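Local coordinates for multisubunit Na+/H+ antiporter, E subunit (Anoxybacillus flavithermus, PDB 6Z16), which probably serves as one membrane-embedded subunit of a multisubunit CPA3 antiporter that exchanges sodium ions for protons across the cell membrane, at residues Thr85-Leu97 against Gly125-Asp137. Numbering follows the deposited sequence.
Sequences TIQPAIFALPTEL and GSTLYIHALNSPD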
loop_
_atom_site.group_PDB
_atom_site.type_symbol
_atom_site.label_atom_id
_atom_site.label_comp_id
_atom_site.label_asym_id
_atom_site.label_seq_id
_atom_site.Cartn_x
_atom_site.Cartn_y
_atom_site.Cartn_z
ATOM N N THR E 85 43.560 -32.471 16.337
ATOM C CA THR E 85 43.774 -31.361 17.254
ATOM C C THR E 85 42.544 -30.969 18.065
ATOM O O THR E 85 42.696 -30.332 19.112
ATOM C CB THR E 85 44.275 -30.134 16.482
ATOM O OG1 THR E 85 43.325 -29.790 15.464
ATOM C CG2 THR E 85 45.627 -30.416 15.841
ATOM N N ILE E 86 41.340 -31.331 17.628
ATOM C CA ILE E 86 40.135 -30.809 18.260
ATOM C C ILE E 86 39.848 -31.554 19.561
ATOM O O ILE E 86 40.327 -32.663 19.798
ATOM C CB ILE E 86 38.940 -30.877 17.296
ATOM C CG1 ILE E 86 38.688 -32.318 16.858
ATOM C CG2 ILE E 86 39.181 -29.983 16.097
ATOM C CD1 ILE E 86 37.436 -32.493 16.042
ATOM N N GLN E 87 39.068 -30.903 20.426
ATOM C CA GLN E 87 38.669 -31.400 21.739
ATOM C C GLN E 87 37.180 -31.145 21.936
ATOM O O GLN E 87 36.764 -29.987 22.046
ATOM C CB GLN E 87 39.472 -30.715 22.846
ATOM C CG GLN E 87 40.948 -31.062 22.878
ATOM C CD GLN E 87 41.200 -32.498 23.281
ATOM O OE1 GLN E 87 41.540 -33.340 22.451
ATOM N NE2 GLN E 87 41.054 -32.783 24.568
ATOM N N PRO E 88 36.352 -32.181 21.991
ATOM C CA PRO E 88 34.902 -31.971 22.043
ATOM C C PRO E 88 34.429 -31.605 23.442
ATOM O O PRO E 88 35.111 -31.836 24.442
ATOM C CB PRO E 88 34.343 -33.331 21.622
ATOM C CG PRO E 88 35.362 -34.293 22.127
ATOM C CD PRO E 88 36.699 -33.613 21.981
ATOM N N ALA E 89 33.228 -31.033 23.498
ATOM C CA ALA E 89 32.614 -30.724 24.781
ATOM C C ALA E 89 31.102 -30.677 24.620
ATOM O O ALA E 89 30.595 -30.350 23.550
ATOM C CB ALA E 89 33.123 -29.390 25.338
ATOM N N ILE E 90 30.392 -31.012 25.695
ATOM C CA ILE E 90 28.963 -30.747 25.822
ATOM C C ILE E 90 28.750 -30.100 27.180
ATOM O O ILE E 90 29.183 -30.642 28.200
ATOM C CB ILE E 90 28.106 -32.022 25.687
ATOM C CG1 ILE E 90 28.162 -32.579 24.267
ATOM C CG2 ILE E 90 26.668 -31.754 26.062
ATOM C CD1 ILE E 90 27.499 -33.925 24.117
ATOM N N PHE E 91 28.104 -28.937 27.196
ATOM C CA PHE E 91 27.986 -28.182 28.432
ATOM C C PHE E 91 26.636 -27.485 28.500
ATOM O O PHE E 91 25.966 -27.267 27.487
ATOM C CB PHE E 91 29.141 -27.178 28.583
ATOM C CG PHE E 91 29.176 -26.099 27.535
ATOM C CD1 PHE E 91 29.779 -26.320 26.310
ATOM C CD2 PHE E 91 28.670 -24.841 27.805
ATOM C CE1 PHE E 91 29.831 -25.327 25.360
ATOM C CE2 PHE E 91 28.728 -23.842 26.860
ATOM C CZ PHE E 91 29.315 -24.086 25.636
ATOM N N ALA E 92 26.245 -27.146 29.723
ATOM C CA ALA E 92 24.996 -26.459 29.995
ATOM C C ALA E 92 25.222 -24.961 30.095
ATOM O O ALA E 92 26.321 -24.489 30.390
ATOM C CB ALA E 92 24.376 -26.959 31.295
ATOM N N LEU E 93 24.151 -24.210 29.855
ATOM C CA LEU E 93 24.191 -22.795 30.114
ATOM C C LEU E 93 22.833 -22.374 30.655
ATOM O O LEU E 93 21.797 -22.826 30.140
ATOM C CB LEU E 93 24.564 -22.002 28.855
ATOM C CG LEU E 93 23.679 -21.992 27.608
ATOM C CD1 LEU E 93 22.760 -20.775 27.560
ATOM C CD2 LEU E 93 24.519 -22.093 26.367
ATOM N N PRO E 94 22.803 -21.557 31.702
ATOM C CA PRO E 94 21.524 -21.059 32.210
ATOM C C PRO E 94 20.931 -20.028 31.268
ATOM O O PRO E 94 21.622 -19.409 30.458
ATOM C CB PRO E 94 21.894 -20.436 33.557
ATOM C CG PRO E 94 23.316 -20.044 33.395
ATOM C CD PRO E 94 23.938 -21.089 32.514
ATOM N N THR E 95 19.619 -19.851 31.385
ATOM C CA THR E 95 18.873 -19.017 30.458
ATOM C C THR E 95 17.857 -18.201 31.245
ATOM O O THR E 95 17.227 -18.713 32.174
ATOM C CB THR E 95 18.171 -19.876 29.393
ATOM O OG1 THR E 95 19.123 -20.767 28.803
ATOM C CG2 THR E 95 17.591 -19.014 28.285
ATOM N N GLU E 96 17.727 -16.926 30.889
ATOM C CA GLU E 96 16.706 -16.050 31.447
ATOM C C GLU E 96 15.565 -15.808 30.473
ATOM O O GLU E 96 14.605 -15.114 30.818
ATOM C CB GLU E 96 17.325 -14.708 31.859
ATOM C CG GLU E 96 18.321 -14.783 33.015
ATOM C CD GLU E 96 19.732 -15.115 32.562
ATOM O OE1 GLU E 96 19.957 -15.233 31.341
ATOM O OE2 GLU E 96 20.617 -15.259 33.429
ATOM N N LEU E 97 15.644 -16.378 29.275
ATOM C CA LEU E 97 14.719 -16.071 28.195
ATOM C C LEU E 97 13.443 -16.886 28.366
ATOM O O LEU E 97 13.500 -18.089 28.640
ATOM C CB LEU E 97 15.371 -16.367 26.840
ATOM C CG LEU E 97 16.398 -15.412 26.206
ATOM C CD1 LEU E 97 17.743 -15.408 26.916
ATOM C CD2 LEU E 97 16.622 -15.783 24.757
ATOM N N GLY E 125 12.038 -23.940 30.485
ATOM C CA GLY E 125 12.747 -22.940 29.711
ATOM C C GLY E 125 13.825 -22.249 30.521
ATOM O O GLY E 125 13.823 -21.022 30.655
ATOM N N SER E 126 14.759 -23.028 31.060
ATOM C CA SER E 126 15.692 -22.535 32.061
ATOM C C SER E 126 17.143 -22.894 31.803
ATOM O O SER E 126 18.019 -22.218 32.354
ATOM C CB SER E 126 15.297 -23.050 33.453
ATOM O OG SER E 126 15.399 -24.461 33.520
ATOM N N THR E 127 17.437 -23.918 31.004
ATOM C CA THR E 127 18.818 -24.204 30.647
ATOM C C THR E 127 18.876 -24.805 29.248
ATOM O O THR E 127 17.903 -25.373 28.735
ATOM C CB THR E 127 19.507 -25.118 31.678
ATOM O OG1 THR E 127 20.903 -25.218 31.376
ATOM C CG2 THR E 127 18.906 -26.501 31.689
ATOM N N LEU E 128 20.040 -24.644 28.629
ATOM C CA LEU E 128 20.258 -25.034 27.244
ATOM C C LEU E 128 21.582 -25.774 27.178
ATOM O O LEU E 128 22.610 -25.239 27.604
ATOM C CB LEU E 128 20.261 -23.797 26.337
ATOM C CG LEU E 128 20.264 -23.870 24.810
ATOM C CD1 LEU E 128 19.519 -22.681 24.254
ATOM C CD2 LEU E 128 21.670 -23.866 24.264
ATOM N N TYR E 129 21.562 -27.000 26.664
ATOM C CA TYR E 129 22.784 -27.762 26.486
ATOM C C TYR E 129 23.310 -27.514 25.080
ATOM O O TYR E 129 22.553 -27.154 24.177
ATOM C CB TYR E 129 22.518 -29.243 26.735
ATOM C CG TYR E 129 22.066 -29.516 28.150
ATOM C CD1 TYR E 129 22.984 -29.672 29.173
ATOM C CD2 TYR E 129 20.718 -29.580 28.471
ATOM C CE1 TYR E 129 22.572 -29.914 30.467
ATOM C CE2 TYR E 129 20.295 -29.809 29.757
ATOM C CZ TYR E 129 21.226 -29.973 30.754
ATOM O OH TYR E 129 20.814 -30.208 32.046
ATOM N N ILE E 130 24.622 -27.659 24.908
ATOM C CA ILE E 130 25.260 -27.227 23.669
ATOM C C ILE E 130 26.595 -27.946 23.520
ATOM O O ILE E 130 27.320 -28.159 24.497
ATOM C CB ILE E 130 25.392 -25.683 23.645
ATOM C CG1 ILE E 130 26.053 -25.158 22.371
ATOM C CG2 ILE E 130 26.034 -25.182 24.896
ATOM C CD1 ILE E 130 25.827 -23.702 22.178
ATOM N N HIS E 131 26.895 -28.339 22.282
ATOM C CA HIS E 131 28.081 -29.114 21.938
ATOM C C HIS E 131 29.141 -28.188 21.347
ATOM O O HIS E 131 29.000 -27.702 20.221
ATOM C CB HIS E 131 27.712 -30.231 20.964
ATOM C CG HIS E 131 28.872 -31.074 20.534
ATOM N ND1 HIS E 131 29.652 -30.761 19.442
ATOM C CD2 HIS E 131 29.386 -32.215 21.047
ATOM C CE1 HIS E 131 30.595 -31.672 19.302
ATOM N NE2 HIS E 131 30.457 -32.567 20.265
ATOM N N ALA E 132 30.209 -27.966 22.106
ATOM C CA ALA E 132 31.344 -27.192 21.638
ATOM C C ALA E 132 32.313 -28.067 20.856
ATOM O O ALA E 132 32.674 -29.165 21.290
ATOM C CB ALA E 132 32.077 -26.552 22.814
ATOM N N LEU E 133 32.757 -27.549 19.709
ATOM C CA LEU E 133 33.686 -28.273 18.850
ATOM C C LEU E 133 35.101 -28.271 19.418
ATOM O O LEU E 133 35.770 -29.308 19.434
ATOM C CB LEU E 133 33.672 -27.668 17.451
ATOM C CG LEU E 133 34.550 -28.372 16.427
ATOM C CD1 LEU E 133 34.098 -29.797 16.286
ATOM C CD2 LEU E 133 34.476 -27.664 15.088
ATOM N N ASN E 134 35.578 -27.114 19.867
ATOM C CA ASN E 134 36.875 -26.982 20.521
ATOM C C ASN E 134 36.654 -26.616 21.980
ATOM O O ASN E 134 36.122 -25.543 22.279
ATOM C CB ASN E 134 37.737 -25.924 19.834
ATOM C CG ASN E 134 38.300 -26.398 18.519
ATOM O OD1 ASN E 134 38.765 -27.531 18.406
ATOM N ND2 ASN E 134 38.264 -25.533 17.512
ATOM N N SER E 135 37.072 -27.503 22.890
ATOM C CA SER E 135 36.786 -27.267 24.305
ATOM C C SER E 135 37.660 -26.167 24.915
ATOM O O SER E 135 37.096 -25.191 25.440
ATOM C CB SER E 135 36.830 -28.590 25.081
ATOM O OG SER E 135 36.558 -28.384 26.455
ATOM N N PRO E 136 39.009 -26.231 24.891
ATOM C CA PRO E 136 39.755 -25.159 25.567
ATOM C C PRO E 136 39.823 -23.868 24.775
ATOM O O PRO E 136 40.150 -22.826 25.356
ATOM C CB PRO E 136 41.152 -25.756 25.749
ATOM C CG PRO E 136 41.314 -26.597 24.585
ATOM C CD PRO E 136 39.970 -27.190 24.290
ATOM N N ASP E 137 39.519 -23.899 23.476
ATOM C CA ASP E 137 39.599 -22.694 22.658
ATOM C C ASP E 137 38.421 -21.766 22.928
ATOM O O ASP E 137 38.605 -20.599 23.285
ATOM C CB ASP E 137 39.662 -23.066 21.174
ATOM C CG ASP E 137 40.960 -23.757 20.797
ATOM O OD1 ASP E 137 41.995 -23.482 21.442
ATOM O OD2 ASP E 137 40.944 -24.579 19.855
#
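Phe91 and Ile130 face each other as a hydrogen-bonded pair of two antiparallel strands, 89-94 and 127-132. Ile130 CG2 sits over one face of the Phe91 ring, 3.6 Å from its centroid, a CH-pi contact, while Ala132 CB meets the ring edge in plane at CE1. With chi1 at 64°, the ring is set between its own backbone N and carbonyl carbon, which brings it alongside Ile130. Ile130 CG2 also touches Leu93 CD2 at 3.7 Å, and Leu93 CD2 reaches Leu128 CD2, closing an apolar row; helices 141-156 and 100-111 touch this side. Backbone bonds join the strands, the straightest from Phe91 N to Ile130 O (2.9 Å, 164°). Leu93 O takes two donors, Leu128 N in its carbonyl plane and Thr127 OG1 from above it at 2.8 Å. Between these segments the side carrying Ile90, Ala92, Tyr129 and His131 makes fewer contacts, and a neighbouring subunit lies against it: Ala92 CB rests obliquely on the Tyr129 ring, 3.6 Å from CE1, and Ile90 CG1 lies 3.5 Å from His131 CD2, whose ND1 is hydrogen-bonded to NE2 of His42 of that subunit. Toward the ends the pairing frays: Ser135 N to Gln87 O and Thr95 N to Ser126 O are weak, exposed Pro136 rests here only on Gln87 CB, and exposed Pro94 adds little beyond pairing with Thr127. Strand 127-132 lies between 89-94 and 116-121, antiparallel to both, in a beta-alpha-beta-beta-alpha unit, the ferredoxin-like pattern without its last strand.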